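Local coordinates for inactive dihydroorotase-like domain (Chaetomium thermophilum, PDB 5NNL), which is a dihydroorotase-like domain of the amidohydrolase superfamily that keeps the fold of its enzyme relatives but is regarded as catalytically inactive, at residues A33-G38 against Q311-Q316; L184-K189 against S299-K304. One frame throughout, in Å; residues are numbered along the deposited sequence.

Interaction 1. Residues A33-G38 against Q311-Q316; sequences ASIAAG and QRVTFQ
Ile35, Val313 and Phe315 form a buried apolar contact in which the last turn of helix 26-37 rests on strand 305-315, near the C-terminal end of the chain. No hydrogen bond joins the two segments; the contact is one of carbon packing and of one helix carbonyl lying against a valine. The side chain of Ile35 carries most of it from the helix. With CG1 anti to the backbone N (chi1 -164°), the side chain carries CD1 to the strand, where it touches two residues, 3.9 Å from Val313 CG1 and 3.8 Å from Phe315 CB. The isoleucine crosses the phenylalanine side chain at about a right angle and meets its root, CD1 lying 3.9 Å from Phe315 CG, obliquely to the ring.

The pairing joins the barrel part of an amidohydrolase-like fold to its accompanying beta-strands: the helix leads directly into strand 39-44, whereas strand 305-315 lies between strands 281-291 and 318-322. Ala320 and Ser40 also touch Ile35, and Ser40 reaches Phe315 as well.

The two methyls of Val313 lie against the carbonyl oxygen of Ile35, CG1 and CG2 each 3.6 Å from Ile35 O. That same oxygen accepts a bond from Gly38 N (3.1 Å). CG2 also comes within 3.9 Å of Gly38 CA. Gly38 ends the helix in a Schellman motif, with a positive phi of 106° at which a CB would be jammed against the carbonyl O of Ala37.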
ATOM      1  N   ALA A  33       4.094   3.528  13.478  1.00 32.87           N
ATOM      2  CA  ALA A  33       4.602   2.220  13.091  1.00 32.60           C
ATOM      3  C   ALA A  33       5.240   2.257  11.710  1.00 29.31           C
ATOM      4  O   ALA A  33       6.166   1.486  11.433  1.00 31.48           O
ATOM      5  CB  ALA A  33       3.474   1.188  13.133  1.00 35.27           C
ATOM      6  N   SER A  34       4.765   3.143  10.830  1.00 28.01           N
ATOM      7  CA  SER A  34       5.360   3.256   9.503  1.00 27.28           C
ATOM      8  C   SER A  34       6.791   3.778   9.583  1.00 29.42           C
ATOM      9  O   SER A  34       7.718   3.155   9.052  1.00 27.28           O
ATOM     10  CB  SER A  34       4.504   4.162   8.619  1.00 28.95           C
ATOM     11  OG  SER A  34       3.286   3.530   8.267  1.00 30.26           O
ATOM     12  N   ILE A  35       6.998   4.918  10.249  1.00 29.39           N
ATOM     13  CA  ILE A  35       8.341   5.490  10.310  1.00 29.36           C
ATOM     14  C   ILE A  35       9.280   4.543  11.044  1.00 26.66           C
ATOM     15  O   ILE A  35      10.453   4.399  10.678  1.00 27.26           O
ATOM     16  CB  ILE A  35       8.313   6.892  10.953  1.00 30.53           C
ATOM     17  CG1 ILE A  35       9.622   7.642  10.671  1.00 28.55           C
ATOM     18  CG2 ILE A  35       8.065   6.826  12.467  1.00 29.31           C
ATOM     19  CD1 ILE A  35       9.819   8.027   9.222  1.00 30.14           C
ATOM     20  N   ALA A  36       8.772   3.855  12.067  1.00 26.58           N
ATOM     21  CA  ALA A  36       9.591   2.886  12.785  1.00 30.23           C
ATOM     22  C   ALA A  36      10.007   1.725  11.890  1.00 29.73           C
ATOM     23  O   ALA A  36      11.038   1.090  12.135  1.00 28.59           O
ATOM     24  CB  ALA A  36       8.836   2.361  14.005  1.00 32.93           C
ATOM     25  N   ALA A  37       9.222   1.425  10.859  1.00 26.68           N
ATOM     26  CA  ALA A  37       9.550   0.346   9.939  1.00 28.45           C
ATOM     27  C   ALA A  37      10.389   0.807   8.757  1.00 27.24           C
ATOM     28  O   ALA A  37      10.818  -0.035   7.960  1.00 28.67           O
ATOM     29  CB  ALA A  37       8.269  -0.314   9.417  1.00 26.09           C
ATOM     30  N   GLY A  38      10.629   2.111   8.621  1.00 26.52           N
ATOM     31  CA  GLY A  38      11.426   2.645   7.536  1.00 25.64           C
ATOM     32  C   GLY A  38      10.638   3.351   6.455  1.00 26.14           C
ATOM     33  O   GLY A  38      11.238   3.788   5.465  1.00 25.62           O
ATOM     34  N   GLN A 311      18.004  -0.498  11.806  1.00 27.76           N
ATOM     35  CA  GLN A 311      18.936   0.017  12.805  1.00 31.83           C
ATOM     36  C   GLN A 311      18.655   1.481  13.117  1.00 28.61           C
ATOM     37  O   GLN A 311      18.692   1.890  14.283  1.00 29.20           O
ATOM     38  CB  GLN A 311      20.377  -0.172  12.325  1.00 32.16           C
ATOM     39  CG  GLN A 311      21.434   0.514  13.194  1.00 39.01           C
ATOM     40  CD  GLN A 311      22.857   0.236  12.722  1.00 40.46           C
ATOM     41  OE1 GLN A 311      23.077  -0.211  11.595  1.00 37.33           O
ATOM     42  NE2 GLN A 311      23.828   0.497  13.589  1.00 41.78           N
ATOM     43  N   ARG A 312      18.367   2.284  12.098  1.00 29.64           N
ATOM     44  CA  ARG A 312      18.151   3.706  12.310  1.00 32.93           C
ATOM     45  C   ARG A 312      17.328   4.272  11.164  1.00 29.20           C
ATOM     46  O   ARG A 312      17.581   3.963   9.998  1.00 31.05           O
ATOM     47  CB  ARG A 312      19.483   4.456  12.416  1.00 32.87           C
ATOM     48  CG  ARG A 312      19.330   5.948  12.696  1.00 36.39           C
ATOM     49  CD  ARG A 312      20.634   6.716  12.532  1.00 42.06           C
ATOM     50  NE  ARG A 312      21.242   6.484  11.223  1.00 46.02           N
ATOM     51  CZ  ARG A 312      22.000   7.359  10.566  1.00 50.01           C
ATOM     52  NH1 ARG A 312      22.253   8.562  11.073  1.00 53.01           N
ATOM     53  NH2 ARG A 312      22.501   7.028   9.383  1.00 52.05           N
ATOM     54  N   VAL A 313      16.355   5.111  11.510  1.00 29.19           N
ATOM     55  CA  VAL A 313      15.576   5.871  10.541  1.00 28.45           C
ATOM     56  C   VAL A 313      15.686   7.340  10.914  1.00 29.52           C
ATOM     57  O   VAL A 313      15.406   7.715  12.059  1.00 28.39           O
ATOM     58  CB  VAL A 313      14.101   5.427  10.507  1.00 30.68           C
ATOM     59  CG1 VAL A 313      13.273   6.322   9.574  1.00 28.64           C
ATOM     60  CG2 VAL A 313      13.997   3.970  10.082  1.00 31.20           C
ATOM     61  N   THR A 314      16.099   8.163   9.958  1.00 29.08           N
ATOM     62  CA  THR A 314      16.089   9.605  10.125  1.00 31.77           C
ATOM     63  C   THR A 314      14.912  10.189   9.356  1.00 36.68           C
ATOM     64  O   THR A 314      14.494   9.661   8.322  1.00 34.71           O
ATOM     65  CB  THR A 314      17.400  10.241   9.648  1.00 37.07           C
ATOM     66  OG1 THR A 314      17.585  10.005   8.246  1.00 36.06           O
ATOM     67  CG2 THR A 314      18.586   9.666  10.420  1.00 34.84           C
ATOM     68  N   PHE A 315      14.362  11.272   9.891  1.00 34.14           N
ATOM     69  CA  PHE A 315      13.207  11.917   9.279  1.00 37.01           C
ATOM     70  C   PHE A 315      13.168  13.353   9.767  1.00 36.66           C
ATOM     71  O   PHE A 315      13.141  13.590  10.978  1.00 35.90           O
ATOM     72  CB  PHE A 315      11.914  11.181   9.638  1.00 34.73           C
ATOM     73  CG  PHE A 315      10.681  11.811   9.064  1.00 32.32           C
ATOM     74  CD1 PHE A 315      10.426  11.748   7.704  1.00 36.47           C
ATOM     75  CD2 PHE A 315       9.774  12.456   9.881  1.00 36.21           C
ATOM     76  CE1 PHE A 315       9.292  12.329   7.171  1.00 37.66           C
ATOM     77  CE2 PHE A 315       8.639  13.037   9.354  1.00 38.01           C
ATOM     78  CZ  PHE A 315       8.396  12.973   7.996  1.00 36.13           C
ATOM     79  N   GLN A 316      13.191  14.303   8.836  1.00 39.07           N
ATOM     80  CA  GLN A 316      13.050  15.717   9.174  1.00 40.64           C
ATOM     81  C   GLN A 316      14.084  16.142  10.215  1.00 42.46           C
ATOM     82  O   GLN A 316      13.763  16.814  11.198  1.00 40.97           O
ATOM     83  CB  GLN A 316      11.630  16.017   9.657  1.00 39.88           C
ATOM     84  CG  GLN A 316      10.600  16.066   8.542  1.00 43.75           C
ATOM     85  CD  GLN A 316      10.802  17.256   7.625  1.00 44.98           C
ATOM     86  OE1 GLN A 316      11.064  18.366   8.084  1.00 47.68           O
ATOM     87  NE2 GLN A 316      10.694  17.026   6.322  1.00 47.63           N
TER

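Interaction 2. Residues L184-K189 against S299-K304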
ATOM      1  N   LEU A 184       3.075 -12.922  -1.052  1.00 30.76           N
ATOM      2  CA  LEU A 184       4.208 -13.716  -1.514  1.00 29.62           C
ATOM      3  C   LEU A 184       4.637 -14.782  -0.516  1.00 32.61           C
ATOM      4  O   LEU A 184       5.377 -15.697  -0.893  1.00 30.81           O
ATOM      5  CB  LEU A 184       5.401 -12.807  -1.823  1.00 28.42           C
ATOM      6  CG  LEU A 184       5.286 -11.859  -3.021  1.00 30.40           C
ATOM      7  CD1 LEU A 184       6.607 -11.150  -3.259  1.00 31.96           C
ATOM      8  CD2 LEU A 184       4.848 -12.588  -4.287  1.00 33.50           C
ATOM      9  N   PHE A 185       4.187 -14.696   0.737  1.00 33.85           N
ATOM     10  CA  PHE A 185       4.646 -15.594   1.787  1.00 34.95           C
ATOM     11  C   PHE A 185       3.515 -16.305   2.518  1.00 37.56           C
ATOM     12  O   PHE A 185       3.789 -17.064   3.455  1.00 39.28           O
ATOM     13  CB  PHE A 185       5.505 -14.818   2.791  1.00 33.33           C
ATOM     14  CG  PHE A 185       6.644 -14.087   2.156  1.00 33.80           C
ATOM     15  CD1 PHE A 185       7.828 -14.743   1.878  1.00 33.17           C
ATOM     16  CD2 PHE A 185       6.529 -12.746   1.828  1.00 33.23           C
ATOM     17  CE1 PHE A 185       8.875 -14.080   1.286  1.00 28.83           C
ATOM     18  CE2 PHE A 185       7.577 -12.071   1.236  1.00 30.58           C
ATOM     19  CZ  PHE A 185       8.752 -12.740   0.964  1.00 31.54           C
ATOM     20  N   LEU A 186       2.261 -16.084   2.118  1.00 35.49           N
ATOM     21  CA  LEU A 186       1.109 -16.794   2.658  1.00 35.13           C
ATOM     22  C   LEU A 186       0.196 -17.188   1.509  1.00 36.50           C
ATOM     23  O   LEU A 186      -0.041 -16.387   0.600  1.00 32.82           O
ATOM     24  CB  LEU A 186       0.318 -15.942   3.659  1.00 36.46           C
ATOM     25  CG  LEU A 186       1.043 -15.481   4.921  1.00 36.66           C
ATOM     26  CD1 LEU A 186       0.224 -14.413   5.616  1.00 39.11           C
ATOM     27  CD2 LEU A 186       1.303 -16.644   5.860  1.00 39.59           C
ATOM     28  N   SER A 187      -0.325 -18.417   1.561  1.00 34.64           N
ATOM     29  CA  SER A 187      -1.201 -18.940   0.519  1.00 36.69           C
ATOM     30  C   SER A 187      -2.340 -19.721   1.168  1.00 41.22           C
ATOM     31  O   SER A 187      -2.410 -19.862   2.393  1.00 40.73           O
ATOM     32  CB  SER A 187      -0.424 -19.825  -0.464  1.00 36.78           C
ATOM     33  OG  SER A 187      -0.152 -21.098   0.096  1.00 39.49           O
ATOM     34  N   GLN A 188      -3.243 -20.236   0.329  1.00 40.50           N
ATOM     35  CA  GLN A 188      -4.359 -21.035   0.825  1.00 43.86           C
ATOM     36  C   GLN A 188      -3.907 -22.373   1.393  1.00 43.70           C
ATOM     37  O   GLN A 188      -4.680 -23.024   2.103  1.00 46.75           O
ATOM     38  CB  GLN A 188      -5.383 -21.252  -0.289  1.00 39.29           C
ATOM     39  CG  GLN A 188      -6.408 -20.132  -0.374  1.00 43.78           C
ATOM     40  CD  GLN A 188      -7.247 -20.191  -1.633  1.00 41.40           C
ATOM     41  OE1 GLN A 188      -7.640 -21.267  -2.078  1.00 42.56           O
ATOM     42  NE2 GLN A 188      -7.517 -19.031  -2.218  1.00 43.52           N
ATOM     43  N   LYS A 189      -2.678 -22.800   1.094  1.00 45.06           N
ATOM     44  CA  LYS A 189      -2.094 -23.921   1.822  1.00 46.49           C
ATOM     45  C   LYS A 189      -1.940 -23.583   3.299  1.00 47.42           C
ATOM     46  O   LYS A 189      -2.177 -24.430   4.169  1.00 49.21           O
ATOM     47  CB  LYS A 189      -0.739 -24.289   1.215  1.00 45.08           C
ATOM     48  CG  LYS A 189      -0.040 -25.467   1.890  1.00 54.44           C
ATOM     49  CD  LYS A 189      -0.524 -26.799   1.344  1.00 62.75           C
ATOM     50  CE  LYS A 189       0.022 -27.961   2.159  1.00 67.03           C
ATOM     51  NZ  LYS A 189       0.282 -29.167   1.319  1.00 64.01           N
ATOM     52  N   SER A 299       0.889 -11.292  14.362  1.00 49.68           N
ATOM     53  CA  SER A 299       1.540 -11.561  13.097  1.00 47.48           C
ATOM     54  C   SER A 299       1.377 -13.040  12.786  1.00 45.12           C
ATOM     55  O   SER A 299       1.509 -13.870  13.697  1.00 47.76           O
ATOM     56  CB  SER A 299       3.028 -11.196  13.130  1.00 45.83           C
ATOM     57  OG  SER A 299       3.692 -11.680  11.975  1.00 42.86           O
ATOM     58  N   PRO A 300       1.089 -13.408  11.531  1.00 44.70           N
ATOM     59  CA  PRO A 300       1.092 -14.835  11.173  1.00 42.25           C
ATOM     60  C   PRO A 300       2.461 -15.480  11.279  1.00 42.25           C
ATOM     61  O   PRO A 300       2.559 -16.706  11.145  1.00 44.23           O
ATOM     62  CB  PRO A 300       0.590 -14.837   9.723  1.00 43.17           C
ATOM     63  CG  PRO A 300       0.907 -13.477   9.206  1.00 41.63           C
ATOM     64  CD  PRO A 300       0.768 -12.550  10.376  1.00 40.02           C
ATOM     65  N   PHE A 301       3.514 -14.696  11.510  1.00 44.50           N
ATOM     66  CA  PHE A 301       4.867 -15.211  11.659  1.00 44.10           C
ATOM     67  C   PHE A 301       5.388 -15.072  13.085  1.00 45.68           C
ATOM     68  O   PHE A 301       6.593 -15.222  13.309  1.00 46.05           O
ATOM     69  CB  PHE A 301       5.806 -14.494  10.689  1.00 42.85           C
ATOM     70  CG  PHE A 301       5.393 -14.610   9.253  1.00 39.25           C
ATOM     71  CD1 PHE A 301       5.696 -15.744   8.521  1.00 44.51           C
ATOM     72  CD2 PHE A 301       4.704 -13.584   8.634  1.00 38.08           C
ATOM     73  CE1 PHE A 301       5.317 -15.852   7.200  1.00 42.61           C
ATOM     74  CE2 PHE A 301       4.321 -13.686   7.313  1.00 38.38           C
ATOM     75  CZ  PHE A 301       4.628 -14.821   6.594  1.00 38.68           C
ATOM     76  N   ALA A 302       4.512 -14.781  14.048  1.00 47.10           N
ATOM     77  CA  ALA A 302       4.937 -14.640  15.434  1.00 48.80           C
ATOM     78  C   ALA A 302       5.739 -15.859  15.870  1.00 48.27           C
ATOM     79  O   ALA A 302       5.375 -17.000  15.576  1.00 46.32           O
ATOM     80  CB  ALA A 302       3.722 -14.454  16.348  1.00 49.60           C
ATOM     81  N   GLY A 303       6.847 -15.609  16.568  1.00 51.86           N
ATOM     82  CA  GLY A 303       7.743 -16.668  16.978  1.00 52.56           C
ATOM     83  C   GLY A 303       8.671 -17.177  15.896  1.00 52.54           C
ATOM     84  O   GLY A 303       9.641 -17.875  16.215  1.00 51.48           O
ATOM     85  N   LYS A 304       8.409 -16.862  14.630  1.00 49.88           N
ATOM     86  CA  LYS A 304       9.354 -17.182  13.573  1.00 45.21           C
ATOM     87  C   LYS A 304      10.504 -16.182  13.590  1.00 44.85           C
ATOM     88  O   LYS A 304      10.384 -15.066  14.101  1.00 46.99           O
ATOM     89  CB  LYS A 304       8.673 -17.175  12.202  1.00 42.72           C
ATOM     90  CG  LYS A 304       7.552 -18.188  12.060  1.00 49.23           C
ATOM     91  CD  LYS A 304       8.084 -19.616  12.037  1.00 51.78           C
ATOM     92  CE  LYS A 304       6.966 -20.638  12.199  1.00 56.12           C
ATOM     93  NZ  LYS A 304       7.464 -21.911  12.808  1.00 56.22           N
TER
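Two overlapping beta turns in the loop between strands 281-291 and 305-315, type I from Ser299 to Ala302 and type II from Phe301 to Lys304, bring Pro300 and Phe301 against Phe185 and Leu186, where helix 181-185 gives way to loop. In this amidohydrolase-like fold the contact ties a connection after barrel strand 175-180 to a loop of the accompanying beta-strands. It is partly buried and wholly apolar across the interface.

Phe301 makes the larger advance. Its CG stands anti to the carbonyl carbon (chi1 -57°), a torsion that sends the ring toward the 184-189 segment with CZ leading. This one atom meets both Phe185 CB and Leu186 CD2, each at 3.9 Å. Both approach the ring obliquely. The ring of Phe185 turns away from the contact, leaving its CB to do the touching, while Leu245 of helix 242-251 touches both phenylalanines. Leu186 and Phe301 run past each other in opposite directions.

The two methyls of Leu186 divide the work: CD2 serves Phe301, and CD1 packs on Pro300 CG at 3.8 Å, the two side chains crossing at about a right angle. In the first turn, Ser299 OG has a bond to Asp241 OD2 and closes an ST turn by accepting Phe301 N at 3.1 Å, with an N-H...O angle of 161°.

How the interactions relate
Each contact takes one segment from strand 305-315 or the loop before it: 299-304 precedes the strand and 311-316 takes in its far end. Their partners come from widely separated points of the barrel part, residues 33-38 just ahead of strand 39-44 and residues 184-189 some way after strand 175-180. Along the chain, the pairing of interaction 2 falls between the two segments of interaction 1. They do not touch: their centres are 24 Å apart and their nearest atoms about 12 Å. The contact centres lie at similar distances, about 17 Å and 18 Å, from the centre of the chain, interaction 1 fully buried and interaction 2 only partly.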